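Local coordinates for CRISPR-associated protein, Cse1 family (PDB 4H3T), which probably serves as the large subunit of a type I-E CRISPR Cascade complex, which recognises invading DNA under the guidance of a CRISPR RNA, at residues 404-409 with 465-470. The protein carries 1 engineered substitution. Sequence-based numbering, arbitrary orientation.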
ATOM      1  N   ASP A 404     -14.654  16.918  -3.715  1.00 43.65           N
ATOM      2  CA  ASP A 404     -15.864  17.275  -4.453  1.00 43.11           C
ATOM      3  C   ASP A 404     -15.781  16.877  -5.922  1.00 44.79           C
ATOM      4  O   ASP A 404     -16.808  16.607  -6.542  1.00 40.71           O
ATOM      5  CB  ASP A 404     -16.178  18.751  -4.355  1.00 44.59           C
ATOM      6  CG  ASP A 404     -16.635  19.207  -3.000  1.00 52.74           C
ATOM      7  OD1 ASP A 404     -16.867  18.346  -2.137  1.00 52.53           O
ATOM      8  OD2 ASP A 404     -16.721  20.435  -2.791  1.00 52.34           O
ATOM      9  N   ALA A 405     -14.596  16.929  -6.484  1.00 42.05           N
ATOM     10  CA  ALA A 405     -14.355  16.550  -7.890  1.00 41.04           C
ATOM     11  C   ALA A 405     -14.569  15.056  -8.083  1.00 42.99           C
ATOM     12  O   ALA A 405     -15.086  14.632  -9.124  1.00 40.53           O
ATOM     13  CB  ALA A 405     -12.947  16.945  -8.318  1.00 41.21           C
ATOM     14  N   VAL A 406     -14.184  14.263  -7.086  1.00 42.44           N
ATOM     15  CA  VAL A 406     -14.415  12.816  -7.088  1.00 41.14           C
ATOM     16  C   VAL A 406     -15.948  12.563  -7.021  1.00 40.87           C
ATOM     17  O   VAL A 406     -16.473  11.761  -7.760  1.00 37.89           O
ATOM     18  CB  VAL A 406     -13.667  12.090  -5.923  1.00 42.61           C
ATOM     19  CG1 VAL A 406     -14.039  10.612  -5.888  1.00 42.39           C
ATOM     20  CG2 VAL A 406     -12.173  12.233  -6.091  1.00 42.33           C
ATOM     21  N   THR A 407     -16.641  13.277  -6.133  1.00 38.91           N
ATOM     22  CA  THR A 407     -18.113  13.168  -5.986  1.00 38.82           C
ATOM     23  C   THR A 407     -18.840  13.515  -7.301  1.00 44.97           C
ATOM     24  O   THR A 407     -19.804  12.838  -7.664  1.00 42.90           O
ATOM     25  CB  THR A 407     -18.627  14.084  -4.883  1.00 45.98           C
ATOM     26  OG1 THR A 407     -17.938  13.746  -3.675  1.00 45.94           O
ATOM     27  CG2 THR A 407     -20.151  13.962  -4.688  1.00 44.34           C
ATOM     28  N   PHE A 408     -18.391  14.556  -7.995  1.00 43.45           N
ATOM     29  CA  PHE A 408     -18.969  14.925  -9.272  1.00 41.78           C
ATOM     30  C   PHE A 408     -18.750  13.818 -10.308  1.00 44.11           C
ATOM     31  O   PHE A 408     -19.689  13.465 -11.037  1.00 42.15           O
ATOM     32  CB  PHE A 408     -18.439  16.285  -9.779  1.00 43.51           C
ATOM     33  CG  PHE A 408     -19.165  16.733 -11.021  1.00 43.50           C
ATOM     34  CD1 PHE A 408     -20.539  16.859 -11.027  1.00 46.73           C
ATOM     35  CD2 PHE A 408     -18.489  16.915 -12.217  1.00 44.93           C
ATOM     36  CE1 PHE A 408     -21.218  17.174 -12.197  1.00 47.18           C
ATOM     37  CE2 PHE A 408     -19.155  17.378 -13.345  1.00 45.99           C
ATOM     38  CZ  PHE A 408     -20.522  17.452 -13.343  1.00 47.09           C
ATOM     39  N   ALA A 409     -17.552  13.257 -10.380  1.00 41.67           N
ATOM     40  CA  ALA A 409     -17.298  12.117 -11.281  1.00 40.85           C
ATOM     41  C   ALA A 409     -18.289  10.944 -10.979  1.00 40.88           C
ATOM     42  O   ALA A 409     -18.789  10.304 -11.903  1.00 37.48           O
ATOM     43  CB  ALA A 409     -15.867  11.638 -11.156  1.00 42.12           C
ATOM     44  N   ALA A 465      -6.585   9.779 -16.130  1.00 43.29           N
ATOM     45  CA  ALA A 465      -5.460  10.688 -16.431  1.00 44.80           C
ATOM     46  C   ALA A 465      -5.883  12.167 -16.245  1.00 47.60           C
ATOM     47  O   ALA A 465      -5.196  12.884 -15.498  1.00 43.84           O
ATOM     48  CB  ALA A 465      -4.913  10.417 -17.841  1.00 46.97           C
ATOM     49  N   PRO A 466      -7.132  12.553 -16.626  1.00 44.62           N
ATOM     50  CA  PRO A 466      -7.594  13.926 -16.324  1.00 43.40           C
ATOM     51  C   PRO A 466      -7.701  14.233 -14.831  1.00 43.77           C
ATOM     52  O   PRO A 466      -7.314  15.319 -14.428  1.00 43.18           O
ATOM     53  CB  PRO A 466      -8.975  13.939 -16.974  1.00 46.78           C
ATOM     54  CG  PRO A 466      -8.885  13.010 -18.068  1.00 48.95           C
ATOM     55  CD  PRO A 466      -8.065  11.901 -17.573  1.00 44.21           C
ATOM     56  N   TYR A 467      -8.194  13.290 -13.973  1.00 40.80           N
ATOM     57  CA  TYR A 467      -8.275  13.559 -12.532  1.00 39.13           C
ATOM     58  C   TYR A 467      -6.865  13.765 -11.930  1.00 41.25           C
ATOM     59  O   TYR A 467      -6.632  14.665 -11.147  1.00 41.56           O
ATOM     60  CB  TYR A 467      -8.991  12.418 -11.769  1.00 39.23           C
ATOM     61  CG  TYR A 467      -9.171  12.808 -10.329  1.00 40.91           C
ATOM     62  CD1 TYR A 467     -10.207  13.668  -9.951  1.00 42.32           C
ATOM     63  CD2 TYR A 467      -8.172  12.541  -9.385  1.00 39.64           C
ATOM     64  CE1 TYR A 467     -10.288  14.168  -8.664  1.00 42.58           C
ATOM     65  CE2 TYR A 467      -8.244  13.049  -8.102  1.00 40.60           C
ATOM     66  CZ  TYR A 467      -9.337  13.804  -7.724  1.00 42.95           C
ATOM     67  OH  TYR A 467      -9.359  14.355  -6.469  1.00 41.34           O
ATOM     68  N   ARG A 468      -5.935  12.930 -12.302  1.00 40.80           N
ATOM     69  CA  ARG A 468      -4.567  13.018 -11.769  1.00 41.10           C
ATOM     70  C   ARG A 468      -3.899  14.378 -12.108  1.00 43.24           C
ATOM     71  O   ARG A 468      -3.187  14.960 -11.258  1.00 45.16           O
ATOM     72  CB  ARG A 468      -3.741  11.851 -12.293  1.00 40.75           C
ATOM     73  CG  ARG A 468      -4.187  10.469 -11.708  1.00 41.64           C
ATOM     74  CD  ARG A 468      -3.485   9.349 -12.452  1.00 39.86           C
ATOM     75  NE  ARG A 468      -3.904   8.057 -11.921  1.00 41.49           N
ATOM     76  CZ  ARG A 468      -3.414   7.453 -10.848  1.00 52.47           C
ATOM     77  NH1 ARG A 468      -2.404   7.987 -10.180  1.00 46.13           N
ATOM     78  NH2 ARG A 468      -3.933   6.307 -10.432  1.00 56.74           N
ATOM     79  N   HIS A 469      -4.104  14.856 -13.339  1.00 43.11           N
ATOM     80  CA  HIS A 469      -3.646  16.173 -13.831  1.00 44.53           C
ATOM     81  C   HIS A 469      -4.333  17.284 -13.047  1.00 46.69           C
ATOM     82  O   HIS A 469      -3.698  18.252 -12.677  1.00 41.79           O
ATOM     83  CB  HIS A 469      -3.934  16.352 -15.340  1.00 48.72           C
ATOM     84  CG  HIS A 469      -3.358  17.608 -15.933  1.00 57.80           C
ATOM     85  ND1 HIS A 469      -4.178  18.588 -16.536  1.00 63.01           N
ATOM     86  CD2 HIS A 469      -2.057  17.985 -16.084  1.00 63.23           C
ATOM     87  CE1 HIS A 469      -3.357  19.541 -16.965  1.00 63.77           C
ATOM     88  NE2 HIS A 469      -2.071  19.231 -16.728  1.00 64.24           N
ATOM     89  N   PHE A 470      -5.634  17.167 -12.830  1.00 43.71           N
ATOM     90  CA  PHE A 470      -6.390  18.143 -12.052  1.00 44.26           C
ATOM     91  C   PHE A 470      -5.857  18.211 -10.603  1.00 45.35           C
ATOM     92  O   PHE A 470      -5.587  19.292 -10.090  1.00 42.29           O
ATOM     93  CB  PHE A 470      -7.917  17.759 -12.077  1.00 46.34           C
ATOM     94  CG  PHE A 470      -8.738  18.190 -10.886  1.00 46.54           C
ATOM     95  CD1 PHE A 470      -9.313  19.451 -10.836  1.00 48.45           C
ATOM     96  CD2 PHE A 470      -8.895  17.345  -9.788  1.00 45.16           C
ATOM     97  CE1 PHE A 470      -9.988  19.879  -9.683  1.00 48.98           C
ATOM     98  CE2 PHE A 470      -9.547  17.767  -8.651  1.00 46.82           C
ATOM     99  CZ  PHE A 470     -10.113  19.023  -8.600  1.00 46.72           C
TER
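Ala405 and Tyr467 face each other across two helical segments, 404-409 and 465-470, that run nearly antiparallel, with 162° between their N-to-C directions and an axis separation of 11.7 Å. Their CA atoms, 8.2 Å apart, are the nearest pair between the segments, and two aromatic side chains of 465-470 reach across from that side. Ala405 CB takes part with both rings: it lies 3.5 Å from both CE2 and CZ of Phe470, and it meets the edge of the Tyr467 ring, near the ring plane, at 3.9 Å from CE1. A single methyl group thus sits against two rings one helical turn apart. Val406 adds a further apolar contact, its CG2 packing 3.6 Å from Tyr467 CZ. With chi1 at 175°, CG1 is anti to the backbone N and CG2 lies beside that N; CG2 is the branch that meets the phenol end. Tyr467 likewise has CG anti to its own N (chi1 -174°), an extension that carries the ring across to 404-409.

These segments belong to helices 397-415 and 445-473, which together with helices 481-504 and 511-532 form the C-terminal helical bundle, an arrangement consistent with the four-helix bundle known in Cse1 relatives. No hydrogen bond joins the two segments directly, yet the phenol is tied to the opposing helix: Tyr467 OH bonds to Ala402 O, on helix 397-415 just before 404-409. Trp327 stacks on the Tyr467 ring and also touches Val406, while Trp487 of helix 481-504 meets the Phe470 ring and donates its NE1 hydrogen bond to Ala405 O. On the 404-409 side, Phe532 of helix 511-532 packs against Ala405.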